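Local coordinates for CRISPR-associated protein, Cse1 family (PDB 4H3T), which probably serves as the large subunit of a type I-E CRISPR Cascade complex, in which Cse1 proteins take part in recognising invading DNA, at residues 16-20 against 161-165; 8-14 against 99-105. The protein carries 1 engineered substitution. All coordinates share one frame; numbering follows the deposited sequence.

Contact 1 is the more buried of the two: its centre lies about 18 Å from that of the chain, whereas contact 2, only partly buried, has its centre about 29 Å out. Contact 1 sets strand 18-22 on helix 157-170; contact 2 joins two loops, the one leading into that strand and the one following helix 88-98. The chemistry shifts with depth: largely apolar packing with one arginine bond inside, a dense set of backbone, carboxylate and guanidinium bonds nearer the surface. The centres are about 13 Å apart and the contacts touch. Trp17 NE1 lies 3.0 Å from Leu12 O, a probable hydrogen bond, while Leu12 and Leu104 pack on Ala161 and Leu164 of the helix.

Contact 1 of 2, residues 16-20 against 161-165; sequences PWLPV and ARWLV
Trp17 and Arg162 lead a buried strand-to-helix packing, in which the start of strand 18-22, the middle strand of a small antiparallel sheet, meets helix 157-170. The chain enters the sheet through a classic beta bulge, with Trp17 and Leu18 both facing Val30. A broad indole suits this site because it can span a turn of the helix. Its CE3 lies 3.7 Å from Ala161 CB, where a bare methyl lets the ring come close, and its CH2 is 4.3 Å from Val165 CG2, which sits near the ring plane. Leu18 CD2 lies over one face, and Leu56 and Leu59 of helix 52-68 add further apolar cover.

Arg162 runs alongside the indole, pointing the opposite way. Its CG meets the ring edge, and its CD packs 3.8 Å from Pro19 CD before a bend at chi3 (-61°) turns the guanidinium so that Pro19 CG stands loosely over one face. A leucine here would probably leave the buried Trp17 O without the NH1 donor and the carboxylate of Glu29, salt-bridged to NH1, without this positive charge. NH1 donates to Trp17 O at 2.9 Å, the oxygen lying in the guanidinium plane and the nitrogen 39° above the carbonyl plane.

Contact 2 of 2, residues 8-14 against 99-105; sequences MHFDLSS and RHRFDLF
Asp11 and Asp103 face each other as a non-hydrogen-bonded antiparallel pair, the single beta bridge between two loops. Flanking it, Leu104 N donates to Phe10 O at 3.0 Å and Leu12 N to Phe102 O at 2.9 Å.

Arg99 can be followed outward across one end. Its CB stands 3.9 Å from Ser13 OG and CD approaches Asp11 OD2; a bend at chi3 (-64°) then brings the guanidinium side-on to that same oxygen. NE and NH2 each donate to OD2 at 2.8 Å, NE meeting the oxygen's syn lone pair and NH2 coming from above the carboxylate plane, in a salt bridge whose two planes are 63° apart. NH2 also makes a weak bond to Ser14 OG. A long, flat, charged side chain suits this exposed end, where one tip can serve a carboxylate and a hydroxyl.

At the other end, Asp103 divides its oxygens: OD2 takes His9 ND1 at 2.6 Å, while OD1 receives Phe10 N and Phe105 N from opposite faces. Close by, Phe10 CB packs 3.7 Å from Phe105 CE2. A water donates to both Met8 O and Phe105 O. The bond from Phe105 N makes an Asx turn, matched in the other loop by Ser13 N donating to Asp11 OD1, so that each loop brings one Asx turn to a lone antiparallel bridge.

Contact 1 of 2, residues 16-20 against 161-165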
loop_
_atom_site.group_PDB
_atom_site.type_symbol
_atom_site.label_atom_id
_atom_site.label_comp_id
_atom_site.label_asym_id
_atom_site.label_seq_id
_atom_site.Cartn_x
_atom_site.Cartn_y
_atom_site.Cartn_z
ATOM N N PRO A 16 -7.204 25.086 -3.354
ATOM C CA PRO A 16 -7.704 23.750 -2.933
ATOM C C PRO A 16 -7.380 22.637 -3.938
ATOM O O PRO A 16 -7.649 22.775 -5.114
ATOM C CB PRO A 16 -9.222 23.962 -2.771
ATOM C CG PRO A 16 -9.566 25.182 -3.574
ATOM C CD PRO A 16 -8.310 26.020 -3.700
ATOM N N TRP A 17 -6.724 21.550 -3.486
ATOM C CA TRP A 17 -6.479 20.431 -4.376
ATOM C C TRP A 17 -6.366 19.060 -3.689
ATOM O O TRP A 17 -6.265 18.071 -4.400
ATOM C CB TRP A 17 -5.198 20.670 -5.228
ATOM C CG TRP A 17 -3.934 20.780 -4.460
ATOM C CD1 TRP A 17 -3.539 21.817 -3.667
ATOM C CD2 TRP A 17 -2.889 19.808 -4.408
ATOM N NE1 TRP A 17 -2.328 21.543 -3.099
ATOM C CE2 TRP A 17 -1.870 20.337 -3.579
ATOM C CE3 TRP A 17 -2.653 18.595 -5.081
ATOM C CZ2 TRP A 17 -0.640 19.684 -3.384
ATOM C CZ3 TRP A 17 -1.431 17.961 -4.910
ATOM C CH2 TRP A 17 -0.429 18.511 -4.075
ATOM N N LEU A 18 -6.329 19.007 -2.356
ATOM C CA LEU A 18 -6.137 17.773 -1.576
ATOM C C LEU A 18 -7.478 17.332 -1.008
ATOM O O LEU A 18 -8.026 18.008 -0.155
ATOM C CB LEU A 18 -5.111 18.027 -0.461
ATOM C CG LEU A 18 -3.739 18.435 -0.983
ATOM C CD1 LEU A 18 -2.930 19.009 0.088
ATOM C CD2 LEU A 18 -3.000 17.269 -1.603
ATOM N N PRO A 19 -8.070 16.246 -1.537
ATOM C CA PRO A 19 -9.415 15.854 -1.074
ATOM C C PRO A 19 -9.353 15.185 0.293
ATOM O O PRO A 19 -8.595 14.236 0.513
ATOM C CB PRO A 19 -9.915 14.899 -2.165
ATOM C CG PRO A 19 -8.757 14.529 -2.932
ATOM C CD PRO A 19 -7.572 15.324 -2.564
ATOM N N VAL A 20 -10.152 15.682 1.196
ATOM C CA VAL A 20 -10.182 15.175 2.562
ATOM C C VAL A 20 -11.608 15.005 3.015
ATOM O O VAL A 20 -12.533 15.566 2.441
ATOM C CB VAL A 20 -9.401 16.078 3.551
ATOM C CG1 VAL A 20 -7.940 16.155 3.174
ATOM C CG2 VAL A 20 -10.014 17.466 3.628
ATOM N N ALA A 161 -2.251 18.362 -10.598
ATOM C CA ALA A 161 -1.288 18.363 -9.460
ATOM C C ALA A 161 -1.291 17.013 -8.734
ATOM O O ALA A 161 -0.219 16.498 -8.401
ATOM C CB ALA A 161 -1.608 19.473 -8.494
ATOM N N ARG A 162 -2.486 16.450 -8.456
ATOM C CA ARG A 162 -2.573 15.162 -7.777
ATOM C C ARG A 162 -1.917 14.065 -8.612
ATOM O O ARG A 162 -1.101 13.301 -8.090
ATOM C CB ARG A 162 -4.009 14.782 -7.503
ATOM C CG ARG A 162 -4.635 15.596 -6.413
ATOM C CD ARG A 162 -5.977 15.059 -5.994
ATOM N NE ARG A 162 -6.988 15.033 -7.039
ATOM C CZ ARG A 162 -7.941 15.929 -7.234
ATOM N NH1 ARG A 162 -7.958 17.055 -6.537
ATOM N NH2 ARG A 162 -8.839 15.750 -8.192
ATOM N N TRP A 163 -2.225 14.018 -9.921
ATOM C CA TRP A 163 -1.645 12.996 -10.764
ATOM C C TRP A 163 -0.151 13.170 -11.013
ATOM O O TRP A 163 0.553 12.168 -11.253
ATOM C CB TRP A 163 -2.361 12.865 -12.060
ATOM C CG TRP A 163 -3.720 12.275 -11.890
ATOM C CD1 TRP A 163 -4.913 12.875 -12.172
ATOM C CD2 TRP A 163 -4.027 10.948 -11.486
ATOM N NE1 TRP A 163 -5.946 11.991 -11.953
ATOM C CE2 TRP A 163 -5.442 10.845 -11.428
ATOM C CE3 TRP A 163 -3.259 9.877 -10.988
ATOM C CZ2 TRP A 163 -6.088 9.665 -11.066
ATOM C CZ3 TRP A 163 -3.904 8.721 -10.619
ATOM C CH2 TRP A 163 -5.307 8.642 -10.617
ATOM N N LEU A 164 0.326 14.409 -10.957
ATOM C CA LEU A 164 1.737 14.724 -11.089
ATOM C C LEU A 164 2.543 14.111 -9.928
ATOM O O LEU A 164 3.544 13.470 -10.160
ATOM C CB LEU A 164 1.896 16.239 -11.134
ATOM C CG LEU A 164 3.258 16.841 -11.134
ATOM C CD1 LEU A 164 4.048 16.383 -12.356
ATOM C CD2 LEU A 164 3.144 18.358 -11.122
ATOM N N VAL A 165 2.029 14.253 -8.688
ATOM C CA VAL A 165 2.608 13.710 -7.501
ATOM C C VAL A 165 2.587 12.200 -7.590
ATOM O O VAL A 165 3.594 11.542 -7.350
ATOM C CB VAL A 165 1.899 14.229 -6.236
ATOM C CG1 VAL A 165 2.471 13.517 -4.984
ATOM C CG2 VAL A 165 2.101 15.745 -6.099
#

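Contact 2 of 2, residues 8-14 against 99-105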
loop_
_atom_site.group_PDB
_atom_site.type_symbol
_atom_site.label_atom_id
_atom_site.label_comp_id
_atom_site.label_asym_id
_atom_site.label_seq_id
_atom_site.Cartn_x
_atom_site.Cartn_y
_atom_site.Cartn_z
HETATM N N MSE A 8 -0.770 32.670 -15.863
HETATM C CA MSE A 8 -1.411 31.534 -15.228
HETATM C C MSE A 8 -0.578 31.064 -14.007
HETATM O O MSE A 8 0.626 30.858 -14.115
HETATM C CB MSE A 8 -1.554 30.377 -16.228
HETATM C CG MSE A 8 -2.452 30.755 -17.390
HETATM SE SE MSE A 8 -2.543 29.305 -18.625
HETATM C CE MSE A 8 -0.884 29.565 -19.509
ATOM N N HIS A 9 -1.236 30.970 -12.860
ATOM C CA HIS A 9 -0.690 30.548 -11.592
ATOM C C HIS A 9 -1.656 29.625 -10.875
ATOM O O HIS A 9 -2.872 29.761 -11.043
ATOM C CB HIS A 9 -0.420 31.773 -10.704
ATOM C CG HIS A 9 0.628 32.679 -11.264
ATOM N ND1 HIS A 9 1.925 32.234 -11.497
ATOM C CD2 HIS A 9 0.528 33.962 -11.682
ATOM C CE1 HIS A 9 2.578 33.272 -12.001
ATOM N NE2 HIS A 9 1.775 34.318 -12.164
ATOM N N PHE A 10 -1.112 28.684 -10.086
ATOM C CA PHE A 10 -1.907 27.785 -9.218
ATOM C C PHE A 10 -1.009 27.383 -8.059
ATOM O O PHE A 10 -0.203 26.447 -8.144
ATOM C CB PHE A 10 -2.500 26.595 -9.992
ATOM C CG PHE A 10 -3.510 25.795 -9.208
ATOM C CD1 PHE A 10 -4.822 26.249 -9.059
ATOM C CD2 PHE A 10 -3.144 24.613 -8.566
ATOM C CE1 PHE A 10 -5.752 25.493 -8.352
ATOM C CE2 PHE A 10 -4.084 23.856 -7.870
ATOM C CZ PHE A 10 -5.364 24.322 -7.730
ATOM N N ASP A 11 -1.106 28.163 -6.993
ATOM C CA ASP A 11 -0.271 28.020 -5.803
ATOM C C ASP A 11 -0.847 26.891 -4.938
ATOM O O ASP A 11 -1.882 27.049 -4.290
ATOM C CB ASP A 11 -0.181 29.374 -5.044
ATOM C CG ASP A 11 0.675 29.388 -3.767
ATOM O OD1 ASP A 11 1.064 28.328 -3.302
ATOM O OD2 ASP A 11 0.901 30.451 -3.232
ATOM N N LEU A 12 -0.118 25.792 -4.882
ATOM C CA LEU A 12 -0.521 24.582 -4.151
ATOM C C LEU A 12 -0.518 24.779 -2.645
ATOM O O LEU A 12 -1.116 23.979 -1.907
ATOM C CB LEU A 12 0.392 23.413 -4.548
ATOM C CG LEU A 12 0.397 22.990 -6.020
ATOM C CD1 LEU A 12 1.440 21.903 -6.235
ATOM C CD2 LEU A 12 -0.973 22.552 -6.468
ATOM N N SER A 13 0.143 25.810 -2.156
ATOM C CA SER A 13 0.066 26.088 -0.722
ATOM C C SER A 13 -1.242 26.796 -0.332
ATOM O O SER A 13 -1.576 26.779 0.841
ATOM C CB SER A 13 1.246 26.938 -0.256
ATOM O OG SER A 13 1.123 28.308 -0.616
ATOM N N SER A 14 -1.946 27.486 -1.275
ATOM C CA SER A 14 -3.128 28.271 -0.924
ATOM C C SER A 14 -4.387 27.944 -1.746
ATOM O O SER A 14 -5.474 28.328 -1.338
ATOM C CB SER A 14 -2.815 29.770 -1.039
ATOM O OG SER A 14 -2.270 30.056 -2.319
ATOM N N ARG A 99 6.870 29.365 -0.927
ATOM C CA ARG A 99 5.750 29.289 -1.870
ATOM C C ARG A 99 6.116 29.666 -3.310
ATOM O O ARG A 99 5.423 29.195 -4.195
ATOM C CB ARG A 99 4.530 30.039 -1.424
ATOM C CG ARG A 99 4.619 31.496 -1.541
ATOM C CD ARG A 99 3.546 32.158 -0.696
ATOM N NE ARG A 99 2.182 31.856 -1.151
ATOM C CZ ARG A 99 1.070 32.373 -0.618
ATOM N NH1 ARG A 99 1.140 33.200 0.421
ATOM N NH2 ARG A 99 -0.119 32.066 -1.120
ATOM N N HIS A 100 7.269 30.318 -3.560
ATOM C CA HIS A 100 7.746 30.550 -4.938
ATOM C C HIS A 100 8.078 29.189 -5.646
ATOM O O HIS A 100 8.253 29.127 -6.870
ATOM C CB HIS A 100 8.978 31.488 -4.926
ATOM C CG HIS A 100 10.211 30.868 -4.305
ATOM N ND1 HIS A 100 10.354 30.757 -2.917
ATOM C CD2 HIS A 100 11.345 30.408 -4.896
ATOM C CE1 HIS A 100 11.535 30.185 -2.710
ATOM N NE2 HIS A 100 12.162 29.926 -3.869
ATOM N N ARG A 101 8.123 28.104 -4.879
ATOM C CA ARG A 101 8.368 26.758 -5.400
ATOM C C ARG A 101 7.127 25.875 -5.456
ATOM O O ARG A 101 7.244 24.754 -5.976
ATOM C CB ARG A 101 9.456 26.076 -4.572
ATOM C CG ARG A 101 10.806 26.802 -4.614
ATOM C CD ARG A 101 11.465 26.818 -6.010
ATOM N NE ARG A 101 11.753 25.448 -6.508
ATOM C CZ ARG A 101 12.898 24.790 -6.376
ATOM N NH1 ARG A 101 13.937 25.350 -5.737
ATOM N NH2 ARG A 101 13.019 23.561 -6.856
ATOM N N PHE A 102 5.955 26.370 -4.985
ATOM C CA PHE A 102 4.700 25.629 -4.986
ATOM C C PHE A 102 3.724 26.066 -6.070
ATOM O O PHE A 102 2.577 25.651 -6.030
ATOM C CB PHE A 102 4.024 25.735 -3.621
ATOM C CG PHE A 102 4.692 24.813 -2.640
ATOM C CD1 PHE A 102 4.359 23.470 -2.589
ATOM C CD2 PHE A 102 5.662 25.289 -1.766
ATOM C CE1 PHE A 102 5.016 22.610 -1.724
ATOM C CE2 PHE A 102 6.339 24.429 -0.916
ATOM C CZ PHE A 102 5.990 23.096 -0.876
ATOM N N ASP A 103 4.173 26.817 -7.059
ATOM C CA ASP A 103 3.302 27.229 -8.166
ATOM C C ASP A 103 3.388 26.138 -9.264
ATOM O O ASP A 103 4.432 25.896 -9.887
ATOM C CB ASP A 103 3.654 28.668 -8.636
ATOM C CG ASP A 103 2.828 29.251 -9.803
ATOM O OD1 ASP A 103 1.820 28.629 -10.205
ATOM O OD2 ASP A 103 3.218 30.299 -10.328
ATOM N N LEU A 104 2.239 25.502 -9.527
ATOM C CA LEU A 104 2.137 24.481 -10.564
ATOM C C LEU A 104 2.485 25.008 -11.978
ATOM O O LEU A 104 2.937 24.236 -12.816
ATOM C CB LEU A 104 0.692 23.924 -10.588
ATOM C CG LEU A 104 0.486 22.567 -11.251
ATOM C CD1 LEU A 104 1.182 21.455 -10.480
ATOM C CD2 LEU A 104 -1.009 22.269 -11.401
ATOM N N PHE A 105 2.235 26.298 -12.248
ATOM C CA PHE A 105 2.492 26.895 -13.555
ATOM C C PHE A 105 3.558 27.981 -13.516
ATOM O O PHE A 105 3.600 28.808 -14.415
ATOM C CB PHE A 105 1.184 27.431 -14.157
ATOM C CG PHE A 105 0.049 26.425 -14.130
ATOM C CD1 PHE A 105 0.230 25.132 -14.604
ATOM C CD2 PHE A 105 -1.185 26.765 -13.598
ATOM C CE1 PHE A 105 -0.831 24.211 -14.606
ATOM C CE2 PHE A 105 -2.262 25.879 -13.664
ATOM C CZ PHE A 105 -2.078 24.603 -14.152
HETATM O O HOH W 1 3.001 31.409 -15.140
#